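Local coordinates for uncharacterized protein (Bacteroides ovatus, PDB 4IPB) that is of unknown function but belongs to the DUF2874 family of putative beta-lactamase-inhibitor-like proteins in the PepSY clan, at residues D84-V89 with A96-K101; P67-A72 with L113-Q118. One frame throughout, in Å; residues are numbered along the deposited sequence.

Interaction 1 of 2, residues D84-V89 with A96-K101; sequences DNVTMV and AIIVIK
T87 and V99 face each other as an antiparallel hydrogen-bonded pair, T87 N giving to V99 O at 2.8 Å and V99 N to T87 O at 2.8 Å, both donors in the plane of the carbonyl they meet. V89 and I97 form a second such pair by two more backbone hydrogen bonds. Toward the other end a classic beta bulge sets in: D84 and N85 both oppose K101, whose O takes D84 N at 2.8 Å and N85 N only weakly, at 3.4 Å. On one face selenomethionine M88 leaves the backbone with CG anti to N (chi1 173°), then folds back at its next two bonds, bringing its methyl CE to 3.7 Å from I98 CG1, while its SE reaches A96 CB. On the other, V89 CG2 meets V99 CG2 at 4.2 Å. A water links T87 OG1 to V99 O. K101 runs fully extended, and a second water accepts from its NZ and donates to D84 OD2, which also forms a salt bridge with K110. In this beta hairpin, strand 82-90 has strand 52-58 on its far side and strand 97-104 has strand 107-115; L65 lies against V86 and I98, and F139 of helix 136-139 packs on V89, I97 and V99.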
ATOM      1  N   ASP A  84      -0.046   2.236  13.321  1.00 20.40           N
ATOM      2  CA  ASP A  84      -0.971   3.195  12.712  1.00 22.03           C
ATOM      3  C   ASP A  84      -1.667   2.666  11.471  1.00 20.31           C
ATOM      4  O   ASP A  84      -2.840   3.000  11.229  1.00 20.23           O
ATOM      5  CB  ASP A  84      -0.258   4.478  12.304  1.00 23.10           C
ATOM      6  CG  ASP A  84       0.208   5.300  13.503  1.00 29.51           C
ATOM      7  OD1 ASP A  84      -0.143   5.000  14.677  1.00 31.90           O
ATOM      8  OD2 ASP A  84       0.943   6.278  13.245  1.00 35.18           O
ATOM      9  N   ASN A  85      -0.940   1.880  10.691  1.00 19.02           N
ATOM     10  CA  ASN A  85      -1.497   1.316   9.479  0.60 18.61           C
ATOM     11  C   ASN A  85      -0.691   0.104   9.030  1.00 17.39           C
ATOM     12  O   ASN A  85       0.454  -0.108   9.436  1.00 15.42           O
ATOM     13  CB  ASN A  85      -1.551   2.419   8.421  0.60 19.28           C
ATOM     14  CG  ASN A  85      -2.396   2.050   7.207  0.60 21.43           C
ATOM     15  OD1 ASN A  85      -3.300   1.186   7.261  0.60 22.75           O
ATOM     16  ND2 ASN A  85      -2.140   2.743   6.099  0.60 22.23           N
ATOM     17  N   VAL A  86      -1.347  -0.726   8.228  1.00 16.09           N
ATOM     18  CA  VAL A  86      -0.752  -1.919   7.655  1.00 15.43           C
ATOM     19  C   VAL A  86      -1.222  -1.933   6.206  1.00 14.44           C
ATOM     20  O   VAL A  86      -2.429  -1.907   5.984  1.00 14.23           O
ATOM     21  CB  VAL A  86      -1.207  -3.190   8.405  1.00 16.62           C
ATOM     22  CG1 VAL A  86      -0.586  -4.452   7.793  1.00 16.82           C
ATOM     23  CG2 VAL A  86      -0.910  -3.091   9.906  1.00 18.40           C
ATOM     24  N   THR A  87      -0.273  -1.982   5.263  1.00 13.02           N
ATOM     25  CA  THR A  87      -0.596  -1.940   3.849  1.00 12.52           C
ATOM     26  C   THR A  87       0.001  -3.151   3.145  1.00 12.02           C
ATOM     27  O   THR A  87       1.237  -3.428   3.265  1.00 13.26           O
ATOM     28  CB  THR A  87      -0.087  -0.659   3.188  1.00 13.24           C
ATOM     29  OG1 THR A  87      -0.532   0.452   3.944  1.00 14.15           O
ATOM     30  CG2 THR A  87      -0.554  -0.543   1.752  1.00 14.39           C
HETATM   31  N   MSE A  88      -0.790  -3.866   2.367  1.00 11.48           N
HETATM   32  CA  MSE A  88      -0.265  -4.934   1.526  1.00 11.06           C
HETATM   33  C   MSE A  88      -0.041  -4.369   0.129  1.00 10.83           C
HETATM   34  O   MSE A  88      -0.952  -3.705  -0.394  1.00 11.20           O
HETATM   35  CB  MSE A  88      -1.255  -6.087   1.486  1.00 12.48           C
HETATM   36  CG  MSE A  88      -0.898  -7.200   0.494  1.00 12.98           C
HETATM   37 SE   MSE A  88       0.757  -8.134   0.955  0.75 13.17          SE
HETATM   38  CE  MSE A  88       0.011  -9.213   2.416  1.00 17.32           C
ATOM     39  N   VAL A  89       1.123  -4.555  -0.423  1.00 10.28           N
ATOM     40  CA  VAL A  89       1.528  -3.972  -1.726  1.00 10.40           C
ATOM     41  C   VAL A  89       1.821  -5.121  -2.649  1.00 10.60           C
ATOM     42  O   VAL A  89       2.663  -5.965  -2.349  1.00 11.36           O
ATOM     43  CB  VAL A  89       2.731  -3.011  -1.631  1.00 10.74           C
ATOM     44  CG1 VAL A  89       2.929  -2.297  -2.960  1.00 11.15           C
ATOM     45  CG2 VAL A  89       2.553  -2.009  -0.531  1.00 11.31           C
ATOM     46  N   ALA A  96       5.499  -9.245  -3.285  1.00 11.32           N
ATOM     47  CA  ALA A  96       4.704  -8.404  -2.410  1.00 11.03           C
ATOM     48  C   ALA A  96       5.509  -7.890  -1.225  1.00 10.97           C
ATOM     49  O   ALA A  96       6.453  -8.496  -0.757  1.00 11.08           O
ATOM     50  CB  ALA A  96       3.471  -9.133  -1.901  1.00 11.51           C
ATOM     51  N   ILE A  97       5.088  -6.744  -0.724  1.00 10.83           N
ATOM     52  CA  ILE A  97       5.689  -6.068   0.417  1.00 11.51           C
ATOM     53  C   ILE A  97       4.569  -5.680   1.391  1.00 11.31           C
ATOM     54  O   ILE A  97       3.533  -5.207   0.983  1.00 11.23           O
ATOM     55  CB  ILE A  97       6.381  -4.760   0.022  1.00 12.27           C
ATOM     56  CG1 ILE A  97       7.479  -5.027  -0.970  1.00 14.54           C
ATOM     57  CG2 ILE A  97       6.985  -4.096   1.265  1.00 13.42           C
ATOM     58  CD1 ILE A  97       8.040  -3.784  -1.669  1.00 14.87           C
ATOM     59  N   ILE A  98       4.807  -5.928   2.670  1.00 11.45           N
ATOM     60  CA  ILE A  98       3.926  -5.499   3.717  1.00 11.85           C
ATOM     61  C   ILE A  98       4.547  -4.276   4.393  1.00 12.08           C
ATOM     62  O   ILE A  98       5.675  -4.319   4.858  1.00 12.19           O
ATOM     63  CB  ILE A  98       3.711  -6.598   4.770  1.00 13.39           C
ATOM     64  CG1 ILE A  98       2.992  -7.818   4.200  1.00 14.14           C
ATOM     65  CG2 ILE A  98       2.851  -6.033   5.911  1.00 14.50           C
ATOM     66  CD1 ILE A  98       3.893  -8.816   3.525  1.00 15.82           C
ATOM     67  N   VAL A  99       3.820  -3.172   4.411  1.00 11.98           N
ATOM     68  CA  VAL A  99       4.331  -1.925   4.974  1.00 12.23           C
ATOM     69  C   VAL A  99       3.549  -1.695   6.238  1.00 12.98           C
ATOM     70  O   VAL A  99       2.318  -1.541   6.217  1.00 13.16           O
ATOM     71  CB  VAL A  99       4.216  -0.723   4.021  1.00 12.33           C
ATOM     72  CG1 VAL A  99       4.819   0.478   4.682  1.00 12.92           C
ATOM     73  CG2 VAL A  99       4.941  -1.009   2.714  1.00 11.98           C
ATOM     74  N   ILE A 100       4.267  -1.670   7.357  1.00 13.33           N
ATOM     75  CA  ILE A 100       3.643  -1.378   8.654  1.00 13.94           C
ATOM     76  C   ILE A 100       4.119  -0.017   9.091  1.00 14.20           C
ATOM     77  O   ILE A 100       5.323   0.201   9.205  1.00 13.73           O
ATOM     78  CB  ILE A 100       3.986  -2.428   9.717  1.00 14.81           C
ATOM     79  CG1 ILE A 100       3.691  -3.837   9.174  1.00 14.69           C
ATOM     80  CG2 ILE A 100       3.243  -2.115  11.012  1.00 16.16           C
ATOM     81  CD1 ILE A 100       4.067  -4.960  10.132  1.00 15.03           C
ATOM     82  N   LYS A 101       3.170   0.912   9.315  1.00 14.65           N
ATOM     83  CA  LYS A 101       3.501   2.233   9.809  1.00 15.92           C
ATOM     84  C   LYS A 101       3.330   2.248  11.314  1.00 16.73           C
ATOM     85  O   LYS A 101       2.254   1.929  11.841  1.00 16.83           O
ATOM     86  CB  LYS A 101       2.626   3.307   9.173  1.00 17.52           C
ATOM     87  CG  LYS A 101       3.070   4.708   9.508  1.00 19.88           C
ATOM     88  CD  LYS A 101       2.177   5.716   8.846  1.00 23.66           C
ATOM     89  CE  LYS A 101       2.615   7.115   9.192  1.00 27.35           C
ATOM     90  NZ  LYS A 101       1.569   8.116   8.868  1.00 34.08           N
TER
HETATM   91  O   HOH W   1      -0.137   7.748  11.188  1.00 34.96           O
HETATM   92  O   HOH W   2       1.173   1.117   5.990  1.00 16.41           O

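Interaction 2 of 2, residues P67-A72 with L113-Q118; sequences PTVYNA and LFYTPQ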
ATOM      1  N   PRO A  67       0.558 -15.275  10.053  1.00 22.24           N
ATOM      2  CA  PRO A  67       1.365 -15.540  11.210  1.00 22.79           C
ATOM      3  C   PRO A  67       2.849 -15.249  10.991  1.00 22.39           C
ATOM      4  O   PRO A  67       3.529 -14.769  11.907  1.00 21.84           O
ATOM      5  CB  PRO A  67       1.090 -17.028  11.497  1.00 25.13           C
ATOM      6  CG  PRO A  67      -0.271 -17.268  10.934  1.00 24.34           C
ATOM      7  CD  PRO A  67      -0.374 -16.371   9.734  1.00 24.14           C
ATOM      8  N   THR A  68       3.354 -15.550   9.798  1.00 22.39           N
ATOM      9  CA  THR A  68       4.774 -15.395   9.520  1.00 23.14           C
ATOM     10  C   THR A  68       5.206 -13.953   9.661  1.00 20.13           C
ATOM     11  O   THR A  68       6.234 -13.665  10.310  1.00 21.12           O
ATOM     12  CB  THR A  68       5.126 -15.958   8.125  1.00 24.88           C
ATOM     13  OG1 THR A  68       4.937 -17.381   8.132  1.00 28.74           O
ATOM     14  CG2 THR A  68       6.578 -15.699   7.801  1.00 25.59           C
ATOM     15  N   VAL A  69       4.423 -13.036   9.089  1.00 18.54           N
ATOM     16  CA  VAL A  69       4.772 -11.625   9.177  1.00 17.70           C
ATOM     17  C   VAL A  69       4.515 -11.081  10.585  1.00 17.76           C
ATOM     18  O   VAL A  69       5.341 -10.349  11.125  1.00 17.14           O
ATOM     19  CB  VAL A  69       4.072 -10.775   8.112  1.00 16.69           C
ATOM     20  CG1 VAL A  69       4.474  -9.332   8.240  1.00 15.75           C
ATOM     21  CG2 VAL A  69       4.426 -11.262   6.714  1.00 16.79           C
ATOM     22  N   TYR A  70       3.381 -11.466  11.175  1.00 17.98           N
ATOM     23  CA  TYR A  70       3.087 -11.134  12.563  1.00 18.27           C
ATOM     24  C   TYR A  70       4.198 -11.512  13.538  1.00 18.98           C
ATOM     25  O   TYR A  70       4.611 -10.709  14.363  1.00 19.09           O
ATOM     26  CB  TYR A  70       1.788 -11.776  13.017  1.00 18.77           C
ATOM     27  CG  TYR A  70       1.456 -11.377  14.432  1.00 19.79           C
ATOM     28  CD1 TYR A  70       0.828 -10.164  14.692  1.00 19.67           C
ATOM     29  CD2 TYR A  70       1.686 -12.246  15.483  1.00 20.86           C
ATOM     30  CE1 TYR A  70       0.511  -9.797  16.001  1.00 21.32           C
ATOM     31  CE2 TYR A  70       1.363 -11.899  16.805  1.00 22.02           C
ATOM     32  CZ  TYR A  70       0.773 -10.685  17.052  1.00 21.99           C
ATOM     33  OH  TYR A  70       0.467 -10.324  18.342  1.00 23.24           O
ATOM     34  N   ASN A  71       4.635 -12.763  13.460  1.00 20.25           N
ATOM     35  CA  ASN A  71       5.632 -13.279  14.369  1.00 21.57           C
ATOM     36  C   ASN A  71       6.946 -12.520  14.225  1.00 21.55           C
ATOM     37  O   ASN A  71       7.650 -12.287  15.215  1.00 23.34           O
ATOM     38  CB  ASN A  71       5.899 -14.757  14.144  1.00 23.32           C
ATOM     39  CG  ASN A  71       4.733 -15.637  14.557  1.00 24.85           C
ATOM     40  OD1 ASN A  71       3.816 -15.210  15.295  1.00 26.28           O
ATOM     41  ND2 ASN A  71       4.736 -16.866  14.064  1.00 25.80           N
ATOM     42  N   ALA A  72       7.272 -12.160  12.991  1.00 20.56           N
ATOM     43  CA  ALA A  72       8.473 -11.371  12.715  1.00 20.20           C
ATOM     44  C   ALA A  72       8.325 -10.006  13.335  1.00 19.10           C
ATOM     45  O   ALA A  72       9.259  -9.533  13.962  1.00 19.80           O
ATOM     46  CB  ALA A  72       8.737 -11.282  11.229  1.00 21.03           C
ATOM     47  N   LEU A 113       7.857   0.362   8.050  1.00 12.76           N
ATOM     48  CA  LEU A 113       8.609  -0.879   8.128  1.00 12.67           C
ATOM     49  C   LEU A 113       8.206  -1.682   6.917  1.00 12.42           C
ATOM     50  O   LEU A 113       7.040  -1.895   6.702  1.00 12.70           O
ATOM     51  CB  LEU A 113       8.242  -1.645   9.417  1.00 13.42           C
ATOM     52  CG  LEU A 113       8.184  -0.901  10.725  1.00 14.35           C
ATOM     53  CD1 LEU A 113       7.776  -1.826  11.858  1.00 15.12           C
ATOM     54  CD2 LEU A 113       9.482  -0.199  10.955  1.00 14.45           C
ATOM     55  N   PHE A 114       9.170  -2.102   6.093  1.00 12.18           N
ATOM     56  CA  PHE A 114       8.945  -2.875   4.847  1.00 12.21           C
ATOM     57  C   PHE A 114       9.345  -4.337   5.050  1.00 12.59           C
ATOM     58  O   PHE A 114      10.569  -4.656   5.140  1.00 12.90           O
ATOM     59  CB  PHE A 114       9.770  -2.265   3.731  1.00 12.38           C
ATOM     60  CG  PHE A 114       9.362  -0.831   3.376  1.00 12.23           C
ATOM     61  CD1 PHE A 114       9.769   0.218   4.151  1.00 13.30           C
ATOM     62  CD2 PHE A 114       8.685  -0.570   2.189  1.00 13.69           C
ATOM     63  CE1 PHE A 114       9.427   1.530   3.814  1.00 13.34           C
ATOM     64  CE2 PHE A 114       8.365   0.720   1.834  1.00 12.86           C
ATOM     65  CZ  PHE A 114       8.712   1.787   2.673  1.00 13.23           C
ATOM     66  N   TYR A 115       8.331  -5.198   5.141  1.00 12.13           N
ATOM     67  CA  TYR A 115       8.508  -6.605   5.373  1.00 12.57           C
ATOM     68  C   TYR A 115       8.230  -7.422   4.100  1.00 12.33           C
ATOM     69  O   TYR A 115       7.287  -7.130   3.363  1.00 12.14           O
ATOM     70  CB  TYR A 115       7.531  -7.138   6.461  1.00 13.01           C
ATOM     71  CG  TYR A 115       7.943  -6.795   7.865  1.00 13.92           C
ATOM     72  CD1 TYR A 115       8.776  -7.628   8.552  1.00 15.51           C
ATOM     73  CD2 TYR A 115       7.455  -5.648   8.507  1.00 14.87           C
ATOM     74  CE1 TYR A 115       9.178  -7.337   9.851  1.00 16.66           C
ATOM     75  CE2 TYR A 115       7.857  -5.337   9.808  1.00 15.77           C
ATOM     76  CZ  TYR A 115       8.697  -6.188  10.462  1.00 17.05           C
ATOM     77  OH  TYR A 115       9.128  -5.921  11.744  1.00 22.25           O
ATOM     78  N   THR A 116       8.978  -8.490   3.957  1.00 12.79           N
ATOM     79  CA  THR A 116       8.673  -9.479   2.937  1.00 12.81           C
ATOM     80  C   THR A 116       7.604 -10.403   3.490  1.00 13.37           C
ATOM     81  O   THR A 116       7.409 -10.530   4.729  1.00 13.77           O
ATOM     82  CB  THR A 116       9.905 -10.331   2.522  1.00 13.68           C
ATOM     83  OG1 THR A 116      10.233 -11.256   3.558  1.00 14.02           O
ATOM     84  CG2 THR A 116      11.138  -9.458   2.190  1.00 13.72           C
ATOM     85  N   PRO A 117       6.933 -11.142   2.609  1.00 13.97           N
ATOM     86  CA  PRO A 117       5.992 -12.189   3.072  1.00 14.87           C
ATOM     87  C   PRO A 117       6.589 -13.285   3.917  1.00 16.34           C
ATOM     88  O   PRO A 117       5.836 -13.968   4.619  1.00 17.08           O
ATOM     89  CB  PRO A 117       5.446 -12.768   1.765  1.00 15.44           C
ATOM     90  CG  PRO A 117       5.605 -11.594   0.784  1.00 14.93           C
ATOM     91  CD  PRO A 117       6.939 -11.035   1.151  1.00 14.75           C
ATOM     92  N   GLN A 118       7.910 -13.482   3.845  1.00 16.77           N
ATOM     93  CA  GLN A 118       8.608 -14.437   4.698  1.00 18.53           C
ATOM     94  C   GLN A 118       9.036 -13.831   6.041  1.00 18.26           C
ATOM     95  O   GLN A 118       9.749 -14.456   6.827  1.00 19.32           O
ATOM     96  CB  GLN A 118       9.829 -14.983   3.968  1.00 21.16           C
ATOM     97  CG  GLN A 118       9.526 -15.743   2.680  1.00 24.02           C
ATOM     98  CD  GLN A 118       8.987 -14.886   1.533  1.00 25.66           C
ATOM     99  OE1 GLN A 118       9.451 -13.760   1.291  1.00 24.99           O
ATOM    100  NE2 GLN A 118       7.968 -15.401   0.841  1.00 27.24           N
TER
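V69 and A72 of the helix meet Y115 of the strand by apolar packing. V69 CG1, anti to the backbone N (chi1 -180°), comes to 4.2 Å from Y115 CB, and the two side chains run at a slant to each other. One helical turn on from T68, A72 CB lies 4.2 Å from Y115 CE1; both this methyl and V69 CG1 approach the ring obliquely. The tyrosine side chain thus lies alongside the helix residues, its CB next to V69 and its ring carbon CE1 next to A72. A second kind of contact sets methyl groups against backbone carbonyls of the turn after the strand. V69 CG2 sits 3.7 Å from both T116 O and P117 O, and T68 CG2 reaches Q118 O at 3.5 Å. V69 therefore divides its branches, one methyl for the tyrosine and the other for the turn, whereas T68 touches the turn with its methyl. Polar bonds shape the two partners from within. N71 N gives to P67 O and A72 N to T68 O in the helix, with V69 N bonded to T66 OG1 near its start; in the turn, T116 OG1 accepts I120 N and, weakly, Q118 N. The contact is a helix-on-sheet packing within the PepSY-like region. Helix 67-75 lies against the end of strand 107-115, with F73 extending the apolar contact to L113 and Y115, while L121 of strand 121-126 and I100 of strand 97-104 also touch Y115.

Following the chain from the N terminus, helix 67-75 is the first of the elements involved and leads into strand 82-90, which pairs with strand 97-104 in interaction 1, closing a short hairpin loop. The chain then turns into strand 107-115, whose end returns to the helix in interaction 2 and closes a much longer loop, with the whole of interaction 1 lying within it. The two contacts share the sheet: Y115 N and L113 N lie 2.8 Å from I98 O and I100 O respectively, probable hydrogen bonds, and I97 CG2 packs on Y115 O. Together they connect helix 67-75, across three successive antiparallel strands, to the middle of the sheet.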